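Glutathione S-transferase domain (Xanthobacter autotrophicus, PDB 4HZ2) binds glutathione and is probably a transferase that conjugates it to other molecules. Local coordinates at residues 129-134 with 187-192; 157-162 with 198-203. All coordinates share one frame; numbering follows the deposited sequence.

Contact 1: residues 129-134 with 187-192; sequences VARYLK and THRAEE
Arg131 sets CG opposite its own backbone N (chi1 164°) and runs extended from there to NE, which carries its guanidinium out from helix 107-137 to Glu192; Glu192, extended beyond CG, lies alongside it and points the same way. The result is a salt-bridge network of Arg131, Arg189, Glu191 and Glu192 in the all-helical C-terminal domain of the glutathione S-transferase fold. Arg131 NE donates to Glu192 OE1 over 2.8 Å at 151°, meeting the oxygen nearly along its C-O direction, with guanidinium and carboxylate planes 27° apart. Arg189 bends at chi2 and chi3, and its NH2 reaches Glu192 OE2 at 2.8 Å from above the carboxylate plane. The two arginines, their planes nearly perpendicular, thus share one buried carboxylate, whose OE2 also accepts from Leu222 N; this setting would be expected to keep Glu192 ionised. Arg189 NH1 bonds to Glu191 OE1. Arg131 NH2 is held by Gly30 O, which ties the network to the loop beside glutathione-binding Ser31. A leucine in place of Arg131 would probably leave Glu192 OE1 without its charged mate and the Gly30 carbonyl without this donor. One water accepts from Arg131 NH2 and from Arg189 NE, each at 2.9 Å, and donates to Glu192 OE1 at 2.7 Å.

Contact 2: residues 157-162 with 198-203; sequences ALDVME and AQWPAV
Glu162 on helix 144-165 binds the first backbone N-H groups of helix 201-211 with its carboxylate, just past the N-cap residue Trp200. OE2 accepts from Ala202 N over 3.0 Å at 163°, and OE1 from Val203 N over 3.0 Å at 158°, both on the syn side but tilted out of the carboxylate plane, Val203 N the more so; one carboxylate thus occupies two donors, which should restrain its rotation. The helix start probably stabilises its negative charge. The bend at chi2 (81°) turns the carboxylate onto this turn, where OE2 also lies against Pro201 CD. Beside it, the Trp200 indole is held at its edge and over its faces. NE1 donates to Asp159 OD1 at 2.9 Å, with the acceptor close to the ring plane, while Leu158 CB makes a CH-pi contact 3.6 Å from the centroid of the five-membered ring. Gln199 CB lies over the opposite face. Farther out, Phe195 touches both Leu158 and Trp200, and helix 178-187 backs the apolar side of this helix-helix junction. There Val203 CG2 rests 3.8 Å from Met161 CB.

In the fold
Both contacts lie in the helical C-terminal domain, and their segments alternate along the chain. Contact 1 is buried, its centre about 11 Å from the centre of the chain, and joins helix 107-137 to the loop after helix 178-187; contact 2, about 17 Å out measured the same way and only partly buried, joins helix 144-165 to the start of helix 201-211. Their chemistry differs accordingly: contact 1 pairs opposite charges near the glutathione site, whereas contact 2, away from the glutathione-binding residues, combines carboxylate-to-backbone and carboxylate-to-indole bonds with apolar packing and buries 409 Å² against 211 Å². Thr187 connects them directly, its CG2 lying 3.7 Å from Val203 CG1 and 4.0 Å from Leu158 CD2.

Contact 1: residues 129-134 with 187-192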
ATOM      1  N   VAL B 129       3.462  13.024  -4.096  1.00 20.55           N
ATOM      2  CA  VAL B 129       4.465  13.266  -5.124  1.00 25.18           C
ATOM      3  C   VAL B 129       4.333  14.657  -5.767  1.00 27.61           C
ATOM      4  O   VAL B 129       5.334  15.366  -5.922  1.00 28.94           O
ATOM      5  CB  VAL B 129       4.469  12.143  -6.176  1.00 27.61           C
ATOM      6  CG1 VAL B 129       5.418  12.474  -7.331  1.00 30.72           C
ATOM      7  CG2 VAL B 129       4.847  10.822  -5.498  1.00 30.80           C
ATOM      8  N   ALA B 130       3.114  15.064  -6.128  1.00 23.98           N
ATOM      9  CA  ALA B 130       2.924  16.399  -6.706  1.00 22.75           C
ATOM     10  C   ALA B 130       3.341  17.502  -5.722  1.00 21.82           C
ATOM     11  O   ALA B 130       3.984  18.479  -6.106  1.00 26.37           O
ATOM     12  CB  ALA B 130       1.479  16.612  -7.156  1.00 23.21           C
ATOM     13  N   ARG B 131       2.975  17.346  -4.453  1.00 20.82           N
ATOM     14  CA  ARG B 131       3.419  18.300  -3.415  1.00 19.14           C
ATOM     15  C   ARG B 131       4.963  18.358  -3.329  1.00 21.35           C
ATOM     16  O   ARG B 131       5.564  19.438  -3.225  1.00 22.68           O
ATOM     17  CB  ARG B 131       2.801  17.977  -2.054  1.00 17.53           C
ATOM     18  CG  ARG B 131       3.481  18.668  -0.859  1.00 18.77           C
ATOM     19  CD  ARG B 131       2.601  18.437   0.356  1.00 19.01           C
ATOM     20  NE  ARG B 131       3.052  18.990   1.634  1.00 17.51           N
ATOM     21  CZ  ARG B 131       3.879  18.371   2.469  1.00 18.65           C
ATOM     22  NH1 ARG B 131       4.422  17.201   2.104  1.00 17.29           N
ATOM     23  NH2 ARG B 131       4.177  18.921   3.659  1.00 18.33           N
ATOM     24  N   TYR B 132       5.596  17.188  -3.393  1.00 25.24           N
ATOM     25  CA  TYR B 132       7.042  17.101  -3.356  1.00 23.80           C
ATOM     26  C   TYR B 132       7.697  17.825  -4.541  1.00 19.50           C
ATOM     27  O   TYR B 132       8.577  18.679  -4.380  1.00 30.61           O
ATOM     28  CB  TYR B 132       7.464  15.640  -3.312  1.00 27.58           C
ATOM     29  CG  TYR B 132       8.950  15.454  -3.166  1.00 29.81           C
ATOM     30  CD1 TYR B 132       9.579  15.694  -1.949  1.00 33.43           C
ATOM     31  CD2 TYR B 132       9.726  15.057  -4.240  1.00 36.96           C
ATOM     32  CE1 TYR B 132      10.944  15.528  -1.812  1.00 51.54           C
ATOM     33  CE2 TYR B 132      11.090  14.897  -4.115  1.00102.15           C
ATOM     34  CZ  TYR B 132      11.691  15.131  -2.899  1.00 86.75           C
ATOM     35  OH  TYR B 132      13.045  14.965  -2.775  1.00 72.39           O
ATOM     36  N   LEU B 133       7.199  17.541  -5.747  1.00 24.87           N
ATOM     37  CA  LEU B 133       7.789  18.129  -6.946  1.00 27.99           C
ATOM     38  C   LEU B 133       7.519  19.630  -7.064  1.00 27.20           C
ATOM     39  O   LEU B 133       8.412  20.368  -7.454  1.00 33.86           O
ATOM     40  CB  LEU B 133       7.328  17.409  -8.218  1.00 32.57           C
ATOM     41  CG  LEU B 133       7.647  15.912  -8.298  1.00 40.23           C
ATOM     42  CD1 LEU B 133       7.004  15.296  -9.536  1.00 34.78           C
ATOM     43  CD2 LEU B 133       9.155  15.645  -8.278  1.00 32.08           C
ATOM     44  N   LYS B 134       6.298  20.072  -6.736  1.00 29.01           N
ATOM     45  CA  LYS B 134       5.899  21.491  -6.883  1.00 26.38           C
ATOM     46  C   LYS B 134       6.369  22.390  -5.743  1.00 26.70           C
ATOM     47  O   LYS B 134       6.878  23.499  -5.963  1.00 32.87           O
ATOM     48  CB  LYS B 134       4.387  21.634  -6.942  1.00 33.65           C
ATOM     49  CG  LYS B 134       3.718  21.109  -8.190  1.00 44.29           C
ATOM     50  CD  LYS B 134       2.216  21.257  -8.019  1.00 44.93           C
ATOM     51  CE  LYS B 134       1.477  20.711  -9.220  1.00 45.44           C
ATOM     52  NZ  LYS B 134       1.535  21.675 -10.356  1.00 87.82           N
ATOM     53  N   THR B 187      -3.501  14.928   2.604  1.00 16.38           N
ATOM     54  CA  THR B 187      -4.688  15.648   2.110  1.00 14.60           C
ATOM     55  C   THR B 187      -4.783  17.014   2.765  1.00 14.11           C
ATOM     56  O   THR B 187      -5.216  17.990   2.111  1.00 17.12           O
ATOM     57  CB  THR B 187      -5.998  14.849   2.294  1.00 16.55           C
ATOM     58  OG1 THR B 187      -5.852  13.559   1.684  1.00 17.56           O
ATOM     59  CG2 THR B 187      -7.174  15.556   1.605  1.00 17.11           C
ATOM     60  N   HIS B 188      -4.402  17.127   4.038  1.00 17.28           N
ATOM     61  CA  HIS B 188      -4.526  18.444   4.710  1.00 16.60           C
ATOM     62  C   HIS B 188      -3.622  19.502   4.089  1.00 18.77           C
ATOM     63  O   HIS B 188      -3.863  20.694   4.244  1.00 20.17           O
ATOM     64  CB  HIS B 188      -4.390  18.380   6.247  1.00 18.51           C
ATOM     65  CG  HIS B 188      -2.983  18.386   6.778  1.00 17.91           C
ATOM     66  ND1 HIS B 188      -2.157  17.273   6.726  1.00 16.30           N
ATOM     67  CD2 HIS B 188      -2.294  19.336   7.466  1.00 20.63           C
ATOM     68  CE1 HIS B 188      -1.013  17.550   7.345  1.00 18.14           C
ATOM     69  NE2 HIS B 188      -1.066  18.799   7.793  1.00 16.92           N
ATOM     70  N   ARG B 189      -2.608  19.054   3.345  1.00 17.62           N
ATOM     71  CA  ARG B 189      -1.686  19.965   2.693  1.00 19.57           C
ATOM     72  C   ARG B 189      -1.869  19.900   1.164  1.00 19.36           C
ATOM     73  O   ARG B 189      -0.955  20.211   0.404  1.00 20.05           O
ATOM     74  CB  ARG B 189      -0.238  19.634   3.092  1.00 20.57           C
ATOM     75  CG  ARG B 189       0.032  19.703   4.606  1.00 23.58           C
ATOM     76  CD  ARG B 189      -0.362  21.022   5.247  1.00 26.41           C
ATOM     77  NE  ARG B 189       0.296  22.124   4.559  1.00 20.54           N
ATOM     78  CZ  ARG B 189      -0.286  23.265   4.182  1.00 29.13           C
ATOM     79  NH1 ARG B 189      -1.553  23.525   4.479  1.00 28.61           N
ATOM     80  NH2 ARG B 189       0.421  24.179   3.525  1.00 27.29           N
ATOM     81  N   ALA B 190      -3.053  19.517   0.708  1.00 20.60           N
ATOM     82  CA  ALA B 190      -3.278  19.287  -0.721  1.00 19.65           C
ATOM     83  C   ALA B 190      -3.064  20.559  -1.557  1.00 18.18           C
ATOM     84  O   ALA B 190      -2.753  20.477  -2.756  1.00 20.30           O
ATOM     85  CB  ALA B 190      -4.681  18.733  -0.933  1.00 24.30           C
ATOM     86  N   GLU B 191      -3.237  21.735  -0.948  1.00 21.45           N
ATOM     87  CA  GLU B 191      -2.991  22.986  -1.670  1.00 23.43           C
ATOM     88  C   GLU B 191      -1.562  23.039  -2.229  1.00 20.89           C
ATOM     89  O   GLU B 191      -1.310  23.640  -3.276  1.00 25.01           O
ATOM     90  CB  GLU B 191      -3.282  24.202  -0.782  1.00 25.45           C
ATOM     91  CG  GLU B 191      -2.251  24.395   0.332  1.00 38.28           C
ATOM     92  CD  GLU B 191      -2.658  25.430   1.364  1.00 50.65           C
ATOM     93  OE1 GLU B 191      -2.766  25.065   2.558  1.00 57.50           O
ATOM     94  OE2 GLU B 191      -2.869  26.604   0.987  1.00 50.55           O
ATOM     95  N   GLU B 192      -0.618  22.423  -1.525  1.00 19.97           N
ATOM     96  CA  GLU B 192       0.783  22.389  -1.985  1.00 20.88           C
ATOM     97  C   GLU B 192       1.004  21.435  -3.162  1.00 18.38           C
ATOM     98  O   GLU B 192       2.070  21.453  -3.801  1.00 23.19           O
ATOM     99  CB  GLU B 192       1.760  22.095  -0.816  1.00 24.70           C
ATOM    100  CG  GLU B 192       1.805  23.244   0.176  1.00 21.43           C
ATOM    101  CD  GLU B 192       2.553  22.931   1.452  1.00 17.77           C
ATOM    102  OE1 GLU B 192       2.778  21.758   1.767  1.00 22.23           O
ATOM    103  OE2 GLU B 192       2.907  23.884   2.169  1.00 24.15           O
TER
HETATM  104  O   HOH W   1       3.144  21.564   4.447  1.00 19.21           O

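Contact 2: residues 157-162 with 198-203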
ATOM      1  N   ALA B 157      -8.610  10.286  -6.777  1.00 17.73           N
ATOM      2  CA  ALA B 157      -8.522   9.757  -5.390  1.00 16.41           C
ATOM      3  C   ALA B 157      -9.367  10.658  -4.487  1.00 14.22           C
ATOM      4  O   ALA B 157     -10.097  10.175  -3.618  1.00 15.96           O
ATOM      5  CB  ALA B 157      -7.081   9.725  -4.914  1.00 17.47           C
ATOM      6  N   LEU B 158      -9.297  11.973  -4.718  1.00 15.30           N
ATOM      7  CA  LEU B 158     -10.110  12.905  -3.940  1.00 14.63           C
ATOM      8  C   LEU B 158     -11.616  12.662  -4.226  1.00 14.83           C
ATOM      9  O   LEU B 158     -12.454  12.771  -3.316  1.00 16.44           O
ATOM     10  CB  LEU B 158      -9.697  14.377  -4.171  1.00 15.82           C
ATOM     11  CG  LEU B 158      -8.303  14.749  -3.649  1.00 17.48           C
ATOM     12  CD1 LEU B 158      -7.847  16.122  -4.138  1.00 20.74           C
ATOM     13  CD2 LEU B 158      -8.275  14.691  -2.120  1.00 21.43           C
ATOM     14  N   ASP B 159     -11.947  12.314  -5.474  1.00 16.53           N
ATOM     15  CA  ASP B 159     -13.348  12.024  -5.816  1.00 18.52           C
ATOM     16  C   ASP B 159     -13.876  10.822  -5.000  1.00 17.06           C
ATOM     17  O   ASP B 159     -15.034  10.808  -4.563  1.00 17.14           O
ATOM     18  CB  ASP B 159     -13.509  11.694  -7.308  1.00 19.75           C
ATOM     19  CG  ASP B 159     -13.352  12.891  -8.210  1.00 25.06           C
ATOM     20  OD1 ASP B 159     -13.553  14.044  -7.748  1.00 20.79           O
ATOM     21  OD2 ASP B 159     -13.094  12.650  -9.425  1.00 23.54           O
ATOM     22  N   VAL B 160     -13.016   9.820  -4.789  1.00 16.61           N
ATOM     23  CA  VAL B 160     -13.394   8.625  -4.025  1.00 16.17           C
ATOM     24  C   VAL B 160     -13.663   9.062  -2.567  1.00 15.64           C
ATOM     25  O   VAL B 160     -14.654   8.693  -1.944  1.00 17.08           O
ATOM     26  CB  VAL B 160     -12.288   7.534  -4.063  1.00 15.65           C
ATOM     27  CG1 VAL B 160     -12.543   6.457  -3.011  1.00 16.62           C
ATOM     28  CG2 VAL B 160     -12.185   6.893  -5.441  1.00 17.69           C
ATOM     29  N   MET B 161     -12.763   9.870  -2.029  1.00 14.55           N
ATOM     30  CA  MET B 161     -12.914  10.332  -0.644  1.00 16.87           C
ATOM     31  C   MET B 161     -14.180  11.172  -0.516  1.00 17.82           C
ATOM     32  O   MET B 161     -14.924  11.037   0.434  1.00 16.09           O
ATOM     33  CB  MET B 161     -11.681  11.136  -0.243  1.00 15.85           C
ATOM     34  CG  MET B 161     -10.450  10.251  -0.161  1.00 16.92           C
ATOM     35  SD  MET B 161      -9.004  11.246   0.247  1.00 19.35           S
ATOM     36  CE  MET B 161      -9.455  11.815   1.909  1.00 16.91           C
ATOM     37  N   GLU B 162     -14.413  12.040  -1.489  1.00 16.91           N
ATOM     38  CA  GLU B 162     -15.600  12.919  -1.481  1.00 15.92           C
ATOM     39  C   GLU B 162     -16.893  12.112  -1.474  1.00 17.64           C
ATOM     40  O   GLU B 162     -17.840  12.437  -0.738  1.00 17.98           O
ATOM     41  CB  GLU B 162     -15.561  13.889  -2.673  1.00 19.99           C
ATOM     42  CG  GLU B 162     -16.803  14.786  -2.810  1.00 21.90           C
ATOM     43  CD  GLU B 162     -16.715  15.970  -1.857  1.00 29.07           C
ATOM     44  OE1 GLU B 162     -15.646  16.141  -1.223  1.00 22.78           O
ATOM     45  OE2 GLU B 162     -17.682  16.743  -1.732  1.00 25.39           O
ATOM     46  N   ALA B 198     -11.717  23.309  -1.856  1.00 27.77           N
ATOM     47  CA  ALA B 198     -13.047  23.896  -1.973  1.00 28.39           C
ATOM     48  C   ALA B 198     -13.850  23.146  -3.023  1.00 26.34           C
ATOM     49  O   ALA B 198     -15.084  23.132  -2.968  1.00 29.93           O
ATOM     50  CB  ALA B 198     -12.970  25.389  -2.309  1.00 31.02           C
ATOM     51  N   GLN B 199     -13.156  22.532  -3.981  1.00 22.77           N
ATOM     52  CA  GLN B 199     -13.822  21.731  -5.019  1.00 24.69           C
ATOM     53  C   GLN B 199     -14.235  20.324  -4.561  1.00 24.05           C
ATOM     54  O   GLN B 199     -14.924  19.595  -5.311  1.00 23.85           O
ATOM     55  CB  GLN B 199     -12.935  21.624  -6.259  1.00 25.59           C
ATOM     56  CG  GLN B 199     -12.515  22.968  -6.809  1.00 31.50           C
ATOM     57  CD  GLN B 199     -13.718  23.813  -7.174  1.00 94.80           C
ATOM     58  OE1 GLN B 199     -13.873  24.928  -6.682  1.00 69.46           O
ATOM     59  NE2 GLN B 199     -14.598  23.263  -8.012  1.00101.10           N
ATOM     60  N   TRP B 200     -13.810  19.943  -3.352  1.00 24.40           N
ATOM     61  CA  TRP B 200     -14.211  18.685  -2.716  1.00 18.48           C
ATOM     62  C   TRP B 200     -14.713  19.022  -1.318  1.00 22.56           C
ATOM     63  O   TRP B 200     -14.033  18.757  -0.321  1.00 20.58           O
ATOM     64  CB  TRP B 200     -13.021  17.699  -2.618  1.00 19.14           C
ATOM     65  CG  TRP B 200     -12.576  17.179  -3.984  1.00 18.64           C
ATOM     66  CD1 TRP B 200     -13.063  16.083  -4.632  1.00 19.57           C
ATOM     67  CD2 TRP B 200     -11.575  17.750  -4.851  1.00 22.82           C
ATOM     68  NE1 TRP B 200     -12.434  15.927  -5.857  1.00 18.72           N
ATOM     69  CE2 TRP B 200     -11.509  16.930  -6.011  1.00 18.08           C
ATOM     70  CE3 TRP B 200     -10.725  18.868  -4.763  1.00 22.15           C
ATOM     71  CZ2 TRP B 200     -10.628  17.196  -7.082  1.00 24.47           C
ATOM     72  CZ3 TRP B 200      -9.830  19.124  -5.827  1.00 24.46           C
ATOM     73  CH2 TRP B 200      -9.796  18.283  -6.974  1.00 22.55           C
ATOM     74  N   PRO B 201     -15.905  19.608  -1.233  1.00 20.84           N
ATOM     75  CA  PRO B 201     -16.330  20.212   0.016  1.00 20.71           C
ATOM     76  C   PRO B 201     -16.489  19.222   1.159  1.00 19.28           C
ATOM     77  O   PRO B 201     -16.305  19.613   2.312  1.00 22.55           O
ATOM     78  CB  PRO B 201     -17.678  20.891  -0.341  1.00 25.65           C
ATOM     79  CG  PRO B 201     -18.086  20.307  -1.656  1.00 28.51           C
ATOM     80  CD  PRO B 201     -16.816  19.903  -2.355  1.00 21.08           C
ATOM     81  N   ALA B 202     -16.889  17.981   0.869  1.00 19.38           N
ATOM     82  CA  ALA B 202     -17.001  16.961   1.928  1.00 19.93           C
ATOM     83  C   ALA B 202     -15.601  16.591   2.427  1.00 18.03           C
ATOM     84  O   ALA B 202     -15.406  16.364   3.624  1.00 18.71           O
ATOM     85  CB  ALA B 202     -17.759  15.721   1.464  1.00 19.00           C
ATOM     86  N   VAL B 203     -14.629  16.514   1.525  1.00 19.63           N
ATOM     87  CA  VAL B 203     -13.236  16.304   1.951  1.00 17.28           C
ATOM     88  C   VAL B 203     -12.747  17.489   2.792  1.00 19.19           C
ATOM     89  O   VAL B 203     -12.104  17.295   3.828  1.00 19.15           O
ATOM     90  CB  VAL B 203     -12.282  16.050   0.762  1.00 17.30           C
ATOM     91  CG1 VAL B 203     -10.861  15.860   1.265  1.00 18.95           C
ATOM     92  CG2 VAL B 203     -12.759  14.819  -0.018  1.00 19.74           C
TER